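Local coordinates for protein glutathione S-transferase (Rhodospirillum rubrum F11, PDB 4O7H) that probably catalyses, as a dimer, the conjugation of reduced glutathione to electrophilic substrates, at residues A89-R92 with R93-W97; R104-T107 with E108-R112; A135-H138 with T139-Y143. One frame throughout, in Å; residues are numbered along the deposited sequence.

Contact 1. Residues A89-R92 with R93-W97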
# COMPACT_ATOMS: atom_id res chain seq x y z
N ALA A 89 13.68 -6.93 -1.25
CA ALA A 89 12.83 -6.86 -0.08
C ALA A 89 13.04 -5.58 0.74
O ALA A 89 12.09 -5.07 1.32
CB ALA A 89 13.06 -8.09 0.80
N GLU A 90 14.29 -5.10 0.85
CA GLU A 90 14.60 -3.88 1.58
C GLU A 90 14.02 -2.67 0.83
O GLU A 90 13.42 -1.75 1.44
CB GLU A 90 16.12 -3.76 1.77
CG GLU A 90 16.60 -2.49 2.43
CD GLU A 90 16.15 -2.28 3.87
OE1 GLU A 90 15.57 -3.21 4.48
OE2 GLU A 90 16.36 -1.16 4.40
N VAL A 91 14.17 -2.68 -0.49
CA VAL A 91 13.53 -1.63 -1.30
C VAL A 91 12.02 -1.59 -1.03
O VAL A 91 11.42 -0.50 -0.79
CB VAL A 91 13.78 -1.82 -2.80
CG1 VAL A 91 12.98 -0.80 -3.60
CG2 VAL A 91 15.26 -1.68 -3.11
N ARG A 92 11.39 -2.75 -1.10
CA ARG A 92 9.93 -2.83 -0.91
C ARG A 92 9.48 -2.44 0.51
O ARG A 92 8.42 -1.77 0.69
CB ARG A 92 9.39 -4.19 -1.36
CG ARG A 92 9.52 -4.42 -2.84
CD ARG A 92 8.68 -5.57 -3.29
NE ARG A 92 8.78 -5.90 -4.72
CZ ARG A 92 9.51 -6.88 -5.25
NH1 ARG A 92 10.32 -7.64 -4.51
NH2 ARG A 92 9.43 -7.11 -6.52
N ARG A 93 10.28 -2.82 1.52
CA ARG A 93 10.06 -2.38 2.88
C ARG A 93 10.01 -0.87 2.96
O ARG A 93 9.10 -0.31 3.59
CB ARG A 93 11.17 -2.93 3.84
CG ARG A 93 10.97 -2.51 5.29
CD ARG A 93 12.14 -2.94 6.19
NE ARG A 93 13.35 -2.12 6.01
CZ ARG A 93 13.50 -0.93 6.56
NH1 ARG A 93 12.51 -0.40 7.29
NH2 ARG A 93 14.62 -0.26 6.37
N LEU A 94 10.99 -0.23 2.36
CA LEU A 94 11.10 1.22 2.44
C LEU A 94 10.03 1.90 1.59
O LEU A 94 9.47 2.93 1.99
CB LEU A 94 12.51 1.67 2.05
CG LEU A 94 13.52 1.44 3.19
CD1 LEU A 94 14.91 1.58 2.63
CD2 LEU A 94 13.27 2.38 4.35
N VAL A 95 9.72 1.33 0.42
CA VAL A 95 8.55 1.82 -0.34
C VAL A 95 7.33 1.85 0.57
O VAL A 95 6.59 2.84 0.60
CB VAL A 95 8.29 0.98 -1.63
CG1 VAL A 95 6.95 1.31 -2.24
CG2 VAL A 95 9.40 1.29 -2.61
N ALA A 96 7.06 0.73 1.26
CA ALA A 96 5.92 0.70 2.18
C ALA A 96 6.07 1.70 3.34
O ALA A 96 5.07 2.30 3.76
CB ALA A 96 5.74 -0.70 2.75
N TRP A 97 7.25 1.84 3.89
CA TRP A 97 7.46 2.83 4.95
C TRP A 97 6.90 4.20 4.51
O TRP A 97 6.17 4.88 5.26
CB TRP A 97 8.92 2.98 5.25
CG TRP A 97 9.18 4.00 6.30
CD1 TRP A 97 9.26 5.35 6.12
CD2 TRP A 97 9.41 3.77 7.70
NE1 TRP A 97 9.50 5.97 7.31
CE2 TRP A 97 9.63 5.00 8.29
CE3 TRP A 97 9.48 2.62 8.50
CZ2 TRP A 97 9.89 5.16 9.67
CZ3 TRP A 97 9.73 2.76 9.83
CH2 TRP A 97 9.94 4.01 10.40
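Glu90 and Arg93 both carry CG trans to the backbone nitrogen (chi1 176° and -179°), and a bend at chi2 in Glu90 and at chi3 in Arg93 lays their ends side by side. The arginine grips the carboxylate side-on with two nitrogens. Arg93 NE gives a nearly straight bond to Glu90 OE1 at 2.9 Å. It meets that oxygen from above the carboxylate plane. Arg93 NH2 reaches Glu90 OE2 at 2.8 Å, on the syn side of the carboxylate. The two planes are 41° apart, so the pair is bidentate but not coplanar. Leu94 CG lies over one guanidinium face of Arg93, off centre, toward the rim, and Leu94 CD1 is 3.6 Å from Glu90 OE2. On another side of the helix, Val91 CG1 packs on Val95 CG2 at 4.3 Å. Backbone bonds of the alpha-helix run beneath, among them Val95 N to Val91 O at 2.8 Å. Arg92 points to other partners: Glu69 of its own chain and, most strongly, Glu73 of the second subunit. Glu90 OE2 also pairs with Arg151, and Arg93 NH2 with the hydroxyl of Tyr143. A leucine in place of Arg93 would probably leave Glu90 OE1 without this donor and the Tyr143 hydroxyl without its guanidinium partner, with the carboxylate less firmly fixed. This is an i to i+3 salt bridge within a longer chain of polar groups. Glu90 OE2 is shared by two arginines, which probably favours its charged form. Two bonds to separate oxygens probably limit rotation of both groups and present NH2 to Tyr143 of helix 127-150.

Contact 2. Residues R104-T107 with E108-R112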
# COMPACT_ATOMS: atom_id res chain seq x y z
N ARG A 104 0.56 8.37 5.82
CA ARG A 104 -0.53 8.56 6.78
C ARG A 104 -0.21 9.66 7.78
O ARG A 104 -1.13 10.38 8.20
CB ARG A 104 -0.88 7.23 7.49
CG ARG A 104 -1.55 6.24 6.53
CD ARG A 104 -2.96 6.62 6.02
NE ARG A 104 -3.97 6.62 7.11
CZ ARG A 104 -4.60 5.53 7.55
NH1 ARG A 104 -4.38 4.35 6.99
NH2 ARG A 104 -5.47 5.62 8.55
N GLU A 105 1.05 9.77 8.17
CA GLU A 105 1.47 10.64 9.26
C GLU A 105 1.77 12.06 8.79
O GLU A 105 1.74 13.00 9.60
CB GLU A 105 2.70 10.07 9.95
CG GLU A 105 2.43 8.77 10.71
CD GLU A 105 3.64 8.13 11.39
OE1 GLU A 105 4.78 8.59 11.28
OE2 GLU A 105 3.44 7.11 12.10
N VAL A 106 2.10 12.22 7.51
CA VAL A 106 2.60 13.50 6.99
C VAL A 106 1.90 13.93 5.69
O VAL A 106 1.27 14.98 5.58
CB VAL A 106 4.14 13.41 6.79
CG1 VAL A 106 4.66 14.77 6.32
CG2 VAL A 106 4.91 12.93 8.03
N THR A 107 2.04 13.14 4.62
CA THR A 107 1.52 13.53 3.34
C THR A 107 0.02 13.76 3.29
O THR A 107 -0.46 14.81 2.81
CB THR A 107 1.88 12.48 2.27
OG1 THR A 107 3.27 12.16 2.41
CG2 THR A 107 1.63 13.08 0.88
N GLU A 108 -0.75 12.79 3.80
CA GLU A 108 -2.20 12.94 3.77
C GLU A 108 -2.67 14.20 4.46
O GLU A 108 -3.38 14.96 3.83
CB GLU A 108 -2.91 11.73 4.38
CG GLU A 108 -3.07 10.62 3.40
CD GLU A 108 -3.92 9.46 3.90
OE1 GLU A 108 -4.31 9.44 5.08
OE2 GLU A 108 -4.15 8.56 3.09
N PRO A 109 -2.29 14.42 5.72
CA PRO A 109 -2.81 15.65 6.32
C PRO A 109 -2.28 16.94 5.66
O PRO A 109 -3.04 17.87 5.42
CB PRO A 109 -2.35 15.56 7.75
CG PRO A 109 -1.23 14.58 7.79
CD PRO A 109 -1.60 13.60 6.72
N LEU A 110 -1.01 17.01 5.32
CA LEU A 110 -0.50 18.30 4.80
C LEU A 110 -0.99 18.58 3.40
O LEU A 110 -1.32 19.70 3.06
CB LEU A 110 1.01 18.36 4.92
CG LEU A 110 1.55 18.42 6.36
CD1 LEU A 110 3.05 18.27 6.44
CD2 LEU A 110 1.17 19.72 7.09
N VAL A 111 -0.98 17.57 2.54
CA VAL A 111 -1.46 17.77 1.19
C VAL A 111 -2.96 18.13 1.17
O VAL A 111 -3.38 19.03 0.44
CB VAL A 111 -1.18 16.55 0.27
CG1 VAL A 111 -1.87 16.67 -1.06
CG2 VAL A 111 0.30 16.42 0.10
N ARG A 112 -3.74 17.44 1.99
CA ARG A 112 -5.17 17.64 1.98
C ARG A 112 -5.43 19.09 2.45
O ARG A 112 -6.12 19.85 1.78
CB ARG A 112 -5.90 16.65 2.90
CG ARG A 112 -7.42 16.78 2.82
CD ARG A 112 -8.11 15.90 3.86
NE ARG A 112 -7.61 16.16 5.19
CZ ARG A 112 -6.95 15.30 5.94
NH1 ARG A 112 -6.68 14.06 5.48
NH2 ARG A 112 -6.52 15.69 7.13
O HOH W 1 -3.83 10.35 7.69
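A pi-type turn and a proline kink mark this part of helix 85-119, a long helix of the all-helical C-terminal part of the glutathione S-transferase fold. Arg104 and Glu108 meet one turn apart on the side that faces the second subunit. Their chains lie alongside each other, with the guanidinium and carboxylate planes 29° apart. Arg104 bends at chi2 and chi3, which brings Arg104 CD to 3.3 Å from Glu108 OE1. The salt bridge from Arg104 NE to that oxygen is long, at 3.5 Å. A water bridges the backbone of Arg104 to the carboxylate. It donates to Arg104 O at 2.7 Å and to Glu108 OE1 at 2.8 Å. The stronger partner of the Arg104 guanidinium is Glu108 of the second subunit. Pro109 has no N-H to give to the turn before. Its ring sits against the carbonyls instead, with Pro109 CG 3.4 Å from Val106 O. Regular bonding resumes at once, since Leu110 N reaches Val106 O at 3.1 Å, almost in line with the carbonyl. On the buried side Val106 CG1 touches Leu110 CD1 at 3.9 Å, the two chains crossing at a slant. Thr107 CG2 and Val111 CG2 lie side by side at 3.7 Å. The methyl of Thr107 is trans to the backbone nitrogen, which turns it along the helix to Val111. Helix 161-175 receives Val106, Thr107, Leu110 and Val111. Helix 127-150 also meets Val106, and its Gln129 lies next to Pro109.

Contact 3. Residues A135-H138 with T139-Y143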
# COMPACT_ATOMS: atom_id res chain seq x y z
N ALA A 135 5.00 17.93 12.89
CA ALA A 135 5.80 17.30 13.94
C ALA A 135 6.35 15.95 13.48
O ALA A 135 7.49 15.61 13.75
CB ALA A 135 4.97 17.13 15.20
N ASN A 136 5.51 15.19 12.77
CA ASN A 136 5.82 13.83 12.37
C ASN A 136 6.88 13.78 11.29
O ASN A 136 7.66 12.83 11.22
CB ASN A 136 4.55 13.15 11.84
CG ASN A 136 3.57 12.78 12.95
OD1 ASN A 136 3.97 12.66 14.10
ND2 ASN A 136 2.34 12.61 12.61
N VAL A 137 6.99 14.82 10.49
CA VAL A 137 8.00 14.79 9.41
C VAL A 137 9.41 14.75 10.00
O VAL A 137 10.31 14.17 9.43
CB VAL A 137 7.85 15.93 8.37
CG1 VAL A 137 8.30 17.26 8.89
CG2 VAL A 137 8.64 15.58 7.10
N HIS A 138 9.61 15.31 11.19
CA HIS A 138 10.92 15.20 11.82
C HIS A 138 11.40 13.73 12.04
O HIS A 138 12.56 13.42 11.82
CB HIS A 138 10.91 15.92 13.17
CG HIS A 138 10.95 17.40 13.06
ND1 HIS A 138 12.12 18.11 12.92
CD2 HIS A 138 9.95 18.31 13.07
CE1 HIS A 138 11.84 19.40 12.85
NE2 HIS A 138 10.54 19.54 12.93
N THR A 139 10.53 12.86 12.53
CA THR A 139 10.89 11.47 12.81
C THR A 139 11.33 10.77 11.53
O THR A 139 12.31 10.03 11.51
CB THR A 139 9.70 10.71 13.39
OG1 THR A 139 9.11 11.49 14.45
CG2 THR A 139 10.11 9.38 13.90
N HIS A 140 10.60 11.06 10.46
CA HIS A 140 10.97 10.51 9.14
C HIS A 140 12.28 11.01 8.58
O HIS A 140 13.04 10.25 7.97
CB HIS A 140 9.85 10.71 8.16
CG HIS A 140 8.65 9.90 8.52
ND1 HIS A 140 8.51 8.58 8.14
CD2 HIS A 140 7.57 10.20 9.27
CE1 HIS A 140 7.40 8.10 8.66
NE2 HIS A 140 6.83 9.05 9.38
N LEU A 141 12.50 12.33 8.71
CA LEU A 141 13.76 12.88 8.31
C LEU A 141 14.94 12.35 9.11
O LEU A 141 15.99 12.15 8.53
CB LEU A 141 13.75 14.40 8.34
CG LEU A 141 12.88 15.01 7.24
CD1 LEU A 141 12.52 16.44 7.61
CD2 LEU A 141 13.53 14.94 5.86
N ARG A 142 14.75 12.11 10.41
CA ARG A 142 15.82 11.51 11.21
C ARG A 142 16.16 10.10 10.71
O ARG A 142 17.34 9.69 10.67
CB ARG A 142 15.45 11.46 12.72
CG ARG A 142 15.41 12.80 13.41
CD ARG A 142 15.54 12.66 14.95
NE ARG A 142 14.42 11.92 15.51
CZ ARG A 142 13.25 12.47 15.81
NH1 ARG A 142 13.04 13.76 15.60
NH2 ARG A 142 12.28 11.71 16.31
N TYR A 143 15.12 9.36 10.31
CA TYR A 143 15.34 8.02 9.79
C TYR A 143 16.07 8.01 8.47
O TYR A 143 16.96 7.24 8.22
CB TYR A 143 13.99 7.28 9.69
CG TYR A 143 14.09 5.83 9.36
CD1 TYR A 143 15.03 5.03 9.98
CD2 TYR A 143 13.25 5.27 8.42
CE1 TYR A 143 15.12 3.68 9.67
CE2 TYR A 143 13.31 3.93 8.12
CZ TYR A 143 14.25 3.13 8.75
OH TYR A 143 14.39 1.82 8.44
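Helix 127-150, part of the glutathione S-transferase C-terminal domain, packs tightly where Val137 and Leu141 meet. These side chains point the same way, and Val137 CG2 lies 4.0 Å from Leu141 CD1. Val137 CG2 is trans to its backbone nitrogen, which places this methyl on the side of Leu141. Beneath them Leu141 N bonds to Val137 O at 2.9 Å. Both are buried; Val137 touches Val106 and Pro180, and Leu141 touches His184. His140 is buried too. The edge of its ring meets the backbone, with His140 CD2 3.3 Å from Asn136 O. Its two nitrogens are held by Glu105 and Trp97 of helix 85-119, while the Asn136 amide bonds to the Glu105 carbonyl. The solvent side is looser. Thr139 and Arg142 are exposed there, and the backbone bond from Thr139 N to Asn136 O is weak, 3.2 Å with an N-H...O angle of 126°. Arg142 bends back at chi3 along its own helix. One guanidinium face lies over Thr139 CA, off centre, and Arg142 NH1 comes 3.9 Å from His138 CB. The chain also crosses a backbone oxygen on its way: Arg142 CG is 3.3 Å from His138 O.

In the fold
All three contacts are local, each within one helix, and none closes a long loop. From the N terminus, contact 1 comes first on helix 85-119 and contact 2 follows farther along it. Their centres are 19 Å apart and they do not touch. Contact 3 lies on the next helix, 127-150. The three are in series, so none nests or crosses. Contact 3 nevertheless joins both others: Tyr143 and His140 reach back to Arg93 and Trp97, while His140 and Asn136 reach Glu105. Two positions on the long helix are thus tied to its successor. Contacts 1 and 2 also face helix 161-175 and carry salt bridges to the second subunit.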